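Local coordinates for SusD superfamily protein (Bacteroides fragilis NCTC 9343, PDB 3NQP) that probably binds glycans at the outer membrane as a member of the SusD family, which in related systems works beside a TonB-dependent transporter, at residues A[293-298]-A[352-357]; A[322-327]-A[336-341]. One frame throughout, in Å; residues are numbered along the deposited sequence.

How the contacts relate
Contacts 1 and 2 meet at the antiparallel pair of strands 338-344 and 351-358, one strand belonging to each. Contact 1 (293-298 with 352-357) is a small surface contact in which a charged side chain lies flat on an aromatic ring, with water and a diol close by. Contact 2 (322-327 with 336-341) is larger, buried and almost wholly apolar, and packs helix 321-325 against the start of the strand. The two touch directly: His-357 NE2 lies 2.8 Å from Ser-341 OG, probably hydrogen-bonded, and Leu-353 packs on Ala-340. Thus the hairpin carries hydrophobic packing at one contact and cation-pi stacking at the surface at the other.

Contact 1 (A[293-298]-A[352-357]); sequences KNRYQA and SLYGTH. With EDO (1,2-ethanediol), chain E.
The backbones of Arg-295 and Tyr-354 stay well separated, their CA atoms 8.7 Å apart, where a loop passes beside strand 351-358, and these two side chains alone bridge the distance. The guanidinium of Arg-295 lies flat on the phenol ring, the planes only 10° apart and the centres 3.8 Å from each other. The stack is offset: CZ sits 32° off the ring normal, on the side of CE1 and the hydroxyl-bearing carbon, while NE takes the place over the middle of the ring. Behind it Arg-295 CD adds a CH-pi contact over the same face, 3.9 Å from the centroid of the Tyr-354 ring. An extended chain from CG to NE lets Arg-295 lay both its aliphatic end and its charged group along the ring. NH2 of Arg-295 comes within 3.3 Å of Tyr-354 OH, but the angle is too poor for a hydrogen bond; a water lies between them, weakly bonded to NH2. NH1 has its main polar partner in Ser-291 OG, which helps to fix the rotation of the group. On the opposite face of the ring C2 of a 1,2-ethanediol, probably from the crystallisation liquor, is offset toward the rim, and the diol's O2 donates to Tyr-354 O at 3.3 Å. Tyr-354 and Gly-355 together face Ser-341 of the neighbouring strand, forming a classic beta bulge. The contact thus joins the loop before helix 321-325 to strand 351-358 of a bulged hairpin. Its attraction rests on dispersion and on the cation above the pi cloud, and since neither uses up the N-H groups in the guanidinium plane, Arg-295 can stack on the tyrosine while NH1 keeps its hydrogen bond to Ser-291 and NH2 a weak one to water.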
loop_
_atom_site.group_PDB
_atom_site.type_symbol
_atom_site.label_atom_id
_atom_site.label_comp_id
_atom_site.label_asym_id
_atom_site.label_seq_id
_atom_site.Cartn_x
_atom_site.Cartn_y
_atom_site.Cartn_z
ATOM N N LYS A 293 15.042 9.545 23.099
ATOM C CA LYS A 293 14.655 9.395 24.521
ATOM C C LYS A 293 15.037 10.568 25.390
ATOM O O LYS A 293 14.397 10.777 26.426
ATOM C CB LYS A 293 15.217 8.133 25.157
ATOM C CG LYS A 293 16.751 7.988 25.071
ATOM C CD LYS A 293 17.283 6.850 25.949
ATOM C CE LYS A 293 18.837 6.714 25.864
ATOM N NZ LYS A 293 19.382 6.179 24.531
ATOM N N ASN A 294 16.061 11.313 24.997
ATOM C CA ASN A 294 16.529 12.460 25.786
ATOM C C ASN A 294 15.957 13.774 25.291
ATOM O O ASN A 294 16.290 14.797 25.808
ATOM C CB ASN A 294 18.061 12.522 25.800
ATOM C CG ASN A 294 18.676 11.276 26.416
ATOM O OD1 ASN A 294 18.220 10.793 27.446
ATOM N ND2 ASN A 294 19.678 10.742 25.763
ATOM N N ARG A 295 15.088 13.752 24.287
ATOM C CA ARG A 295 14.465 14.977 23.834
ATOM C C ARG A 295 13.110 15.060 24.575
ATOM O O ARG A 295 12.935 14.415 25.640
ATOM C CB ARG A 295 14.326 14.988 22.310
ATOM C CG ARG A 295 15.663 14.940 21.602
ATOM C CD ARG A 295 15.693 15.440 20.154
ATOM N NE ARG A 295 17.094 15.392 19.732
ATOM C CZ ARG A 295 17.691 14.324 19.193
ATOM N NH1 ARG A 295 17.004 13.220 18.906
ATOM N NH2 ARG A 295 18.985 14.354 18.917
ATOM N N TYR A 296 12.175 15.846 24.045
ATOM C CA TYR A 296 10.966 16.194 24.765
ATOM C C TYR A 296 9.706 15.900 23.962
ATOM O O TYR A 296 9.714 15.876 22.757
ATOM C CB TYR A 296 10.990 17.671 25.184
ATOM C CG TYR A 296 12.174 17.983 26.036
ATOM C CD1 TYR A 296 12.106 17.844 27.407
ATOM C CD2 TYR A 296 13.405 18.322 25.462
ATOM C CE1 TYR A 296 13.217 18.069 28.203
ATOM C CE2 TYR A 296 14.524 18.548 26.250
ATOM C CZ TYR A 296 14.422 18.408 27.622
ATOM O OH TYR A 296 15.510 18.665 28.441
ATOM N N GLN A 297 8.626 15.667 24.692
ATOM C CA GLN A 297 7.290 15.593 24.155
ATOM C C GLN A 297 6.688 16.985 24.076
ATOM O O GLN A 297 7.198 17.935 24.678
ATOM C CB GLN A 297 6.435 14.718 25.068
ATOM C CG GLN A 297 7.134 13.411 25.430
ATOM C CD GLN A 297 6.249 12.460 26.194
ATOM O OE1 GLN A 297 5.138 12.176 25.771
ATOM N NE2 GLN A 297 6.764 11.911 27.278
ATOM N N ALA A 298 5.556 17.056 23.392
ATOM C CA ALA A 298 4.796 18.260 23.161
ATOM C C ALA A 298 4.437 18.975 24.454
ATOM O O ALA A 298 4.388 20.193 24.459
ATOM C CB ALA A 298 3.464 17.946 22.327
ATOM N N SER A 352 10.868 23.107 19.825
ATOM C CA SER A 352 10.811 23.109 18.366
ATOM C C SER A 352 10.745 21.659 17.837
ATOM O O SER A 352 11.436 20.773 18.336
ATOM C CB SER A 352 12.012 23.871 17.789
ATOM O OG SER A 352 13.213 23.239 18.200
ATOM N N LEU A 353 9.897 21.429 16.854
ATOM C CA LEU A 353 9.693 20.081 16.335
ATOM C C LEU A 353 11.010 19.533 15.776
ATOM O O LEU A 353 11.645 20.169 14.914
ATOM C CB LEU A 353 8.621 20.068 15.225
ATOM C CG LEU A 353 8.304 18.684 14.596
ATOM C CD1 LEU A 353 7.698 17.737 15.715
ATOM C CD2 LEU A 353 7.375 18.807 13.353
ATOM N N TYR A 354 11.389 18.341 16.225
ATOM C CA TYR A 354 12.644 17.720 15.787
ATOM C C TYR A 354 12.433 16.460 14.928
ATOM O O TYR A 354 12.807 16.411 13.761
ATOM C CB TYR A 354 13.493 17.414 17.025
ATOM C CG TYR A 354 14.934 17.023 16.765
ATOM C CD1 TYR A 354 15.279 15.728 16.429
ATOM C CD2 TYR A 354 15.951 17.966 16.817
ATOM C CE1 TYR A 354 16.605 15.378 16.188
ATOM C CE2 TYR A 354 17.245 17.618 16.591
ATOM C CZ TYR A 354 17.593 16.330 16.288
ATOM O OH TYR A 354 18.942 15.995 16.055
ATOM N N GLY A 355 11.812 15.435 15.507
ATOM C CA GLY A 355 11.518 14.213 14.775
ATOM C C GLY A 355 10.068 13.788 14.950
ATOM O O GLY A 355 9.316 14.367 15.723
ATOM N N THR A 356 9.678 12.805 14.163
ATOM C CA THR A 356 8.378 12.228 14.253
ATOM C C THR A 356 8.575 10.728 14.171
ATOM O O THR A 356 9.527 10.269 13.556
ATOM C CB THR A 356 7.448 12.744 13.114
ATOM O OG1 THR A 356 7.997 12.350 11.855
ATOM C CG2 THR A 356 7.279 14.281 13.180
ATOM N N HIS A 357 7.628 9.978 14.750
ATOM C CA HIS A 357 7.766 8.566 15.035
ATOM C C HIS A 357 6.380 7.898 14.914
ATOM O O HIS A 357 5.384 8.415 15.414
ATOM C CB HIS A 357 8.350 8.415 16.461
ATOM C CG HIS A 357 9.492 9.340 16.747
ATOM N ND1 HIS A 357 10.804 8.986 16.527
ATOM C CD2 HIS A 357 9.523 10.608 17.246
ATOM C CE1 HIS A 357 11.593 10.005 16.848
ATOM N NE2 HIS A 357 10.840 10.991 17.313
HETATM C C1 EDO E . 16.009 20.124 13.342
HETATM O O1 EDO E . 14.737 20.583 13.795
HETATM C C2 EDO E . 16.152 18.598 13.401
HETATM O O2 EDO E . 15.374 17.923 12.397
HETATM O O HOH W 1 19.590 13.554 16.228
#

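Contact 2 (A[322-327]-A[336-341]); sequences AVYQNF and ATFIAS
Tyr-324 and Phe-338 run antiparallel alongside one another at the centre of this contact, their ring planes at 90° and their centroids 5.7 Å apart in an oblique pairing. The closest approach is Tyr-324 CD1 to Phe-338 CB, 3.5 Å, and Tyr-324 CB sits over one face of the phenylalanine ring, toward its rim. The edge of that ring is gripped by Val-323, whose CG1 is 3.9 Å from Phe-338 CZ, and by Phe-327, whose CE2 comes within 4.0 Å of Phe-338 CE2. With CG1 anti to the backbone N (chi1 171°), Val-323 presents this methyl to the ring. Here a short helix packs on a helix-to-strand junction: Phe-338 is the first residue to leave helical geometry after helix 333-337 and begins strand 338-344 of the antiparallel hairpin. Thr-337 CG2 approaches the other face of its ring, also toward the rim. Against this cluster the phenol end has fewer partners, a single methyl and a water. Ala-340 CB touches Tyr-324 CZ at 3.8 Å, and the water accepts from Ala-340 N while donating to Tyr-324 OH over a longer 3.3 Å. The hydroxyl is also hydrogen-bonded to Glu-335 OE2.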
loop_
_atom_site.group_PDB
_atom_site.type_symbol
_atom_site.label_atom_id
_atom_site.label_comp_id
_atom_site.label_asym_id
_atom_site.label_seq_id
_atom_site.Cartn_x
_atom_site.Cartn_y
_atom_site.Cartn_z
ATOM N N ALA A 322 7.407 17.730 7.701
ATOM C CA ALA A 322 6.292 18.358 6.974
ATOM C C ALA A 322 5.097 17.434 6.778
ATOM O O ALA A 322 3.967 17.914 6.614
ATOM C CB ALA A 322 6.762 18.914 5.609
ATOM N N VAL A 323 5.302 16.120 6.803
ATOM C CA VAL A 323 4.180 15.196 6.665
ATOM C C VAL A 323 3.285 15.356 7.904
ATOM O O VAL A 323 2.078 15.561 7.790
ATOM C CB VAL A 323 4.668 13.744 6.497
ATOM C CG1 VAL A 323 3.545 12.753 6.570
ATOM C CG2 VAL A 323 5.430 13.578 5.126
ATOM N N TYR A 324 3.889 15.258 9.083
ATOM C CA TYR A 324 3.207 15.596 10.362
ATOM C C TYR A 324 2.600 17.011 10.393
ATOM O O TYR A 324 1.422 17.202 10.750
ATOM C CB TYR A 324 4.174 15.372 11.515
ATOM C CG TYR A 324 3.644 15.639 12.927
ATOM C CD1 TYR A 324 2.812 14.723 13.552
ATOM C CD2 TYR A 324 3.978 16.800 13.624
ATOM C CE1 TYR A 324 2.329 14.942 14.848
ATOM C CE2 TYR A 324 3.499 17.032 14.953
ATOM C CZ TYR A 324 2.685 16.090 15.552
ATOM O OH TYR A 324 2.194 16.266 16.827
ATOM N N GLN A 325 3.375 18.001 10.014
ATOM C CA GLN A 325 2.926 19.406 10.098
ATOM C C GLN A 325 1.787 19.719 9.126
ATOM O O GLN A 325 1.066 20.695 9.327
ATOM C CB GLN A 325 4.083 20.354 9.807
ATOM C CG GLN A 325 5.185 20.280 10.821
ATOM C CD GLN A 325 6.397 21.074 10.415
ATOM O OE1 GLN A 325 6.834 21.024 9.264
ATOM N NE2 GLN A 325 6.945 21.814 11.358
ATOM N N ASN A 326 1.628 18.892 8.091
ATOM C CA ASN A 326 0.481 19.026 7.162
ATOM C C ASN A 326 -0.889 18.747 7.783
ATOM O O ASN A 326 -1.916 19.175 7.262
ATOM C CB ASN A 326 0.621 18.069 5.976
ATOM C CG ASN A 326 1.408 18.664 4.806
ATOM O OD1 ASN A 326 1.771 19.844 4.807
ATOM N ND2 ASN A 326 1.650 17.830 3.780
ATOM N N PHE A 327 -0.925 17.961 8.846
ATOM C CA PHE A 327 -2.178 17.724 9.564
ATOM C C PHE A 327 -2.570 18.922 10.442
ATOM O O PHE A 327 -1.749 19.416 11.212
ATOM C CB PHE A 327 -2.043 16.511 10.501
ATOM C CG PHE A 327 -1.890 15.171 9.800
ATOM C CD1 PHE A 327 -2.999 14.402 9.484
ATOM C CD2 PHE A 327 -0.643 14.632 9.560
ATOM C CE1 PHE A 327 -2.860 13.139 8.911
ATOM C CE2 PHE A 327 -0.500 13.376 8.928
ATOM C CZ PHE A 327 -1.634 12.632 8.620
ATOM N N ALA A 336 -2.887 9.932 16.052
ATOM C CA ALA A 336 -3.043 8.479 15.871
ATOM C C ALA A 336 -1.859 7.918 15.060
ATOM O O ALA A 336 -1.419 6.794 15.289
ATOM C CB ALA A 336 -4.349 8.158 15.182
ATOM N N THR A 337 -1.352 8.698 14.109
ATOM C CA THR A 337 -0.335 8.200 13.230
ATOM C C THR A 337 1.047 8.423 13.834
ATOM O O THR A 337 1.921 7.553 13.708
ATOM C CB THR A 337 -0.432 8.867 11.795
ATOM O OG1 THR A 337 -1.762 8.666 11.233
ATOM C CG2 THR A 337 0.673 8.302 10.869
ATOM N N PHE A 338 1.244 9.592 14.455
ATOM C CA PHE A 338 2.522 10.044 14.869
ATOM C C PHE A 338 2.582 10.471 16.345
ATOM O O PHE A 338 1.592 10.917 16.921
ATOM C CB PHE A 338 2.894 11.292 14.097
ATOM C CG PHE A 338 3.209 11.081 12.652
ATOM C CD1 PHE A 338 4.382 10.471 12.255
ATOM C CD2 PHE A 338 2.387 11.621 11.687
ATOM C CE1 PHE A 338 4.695 10.360 10.901
ATOM C CE2 PHE A 338 2.703 11.465 10.311
ATOM C CZ PHE A 338 3.861 10.876 9.962
ATOM N N ILE A 339 3.776 10.345 16.929
ATOM C CA ILE A 339 4.154 11.112 18.112
ATOM C C ILE A 339 5.332 11.979 17.701
ATOM O O ILE A 339 6.188 11.559 16.927
ATOM C CB ILE A 339 4.530 10.234 19.366
ATOM C CG1 ILE A 339 4.677 11.124 20.624
ATOM C CG2 ILE A 339 5.783 9.344 19.086
ATOM C CD1 ILE A 339 4.853 10.323 22.006
ATOM N N ALA A 340 5.376 13.213 18.207
ATOM C CA ALA A 340 6.455 14.138 17.849
ATOM C C ALA A 340 7.489 14.213 18.984
ATOM O O ALA A 340 7.150 14.124 20.177
ATOM C CB ALA A 340 5.861 15.525 17.566
ATOM N N SER A 341 8.749 14.404 18.614
ATOM C CA SER A 341 9.798 14.686 19.590
ATOM C C SER A 341 10.325 16.084 19.299
ATOM O O SER A 341 10.427 16.502 18.134
ATOM C CB SER A 341 10.912 13.623 19.553
ATOM O OG SER A 341 11.565 13.520 18.288
HETATM O O HOH W 2 3.106 14.455 19.425
#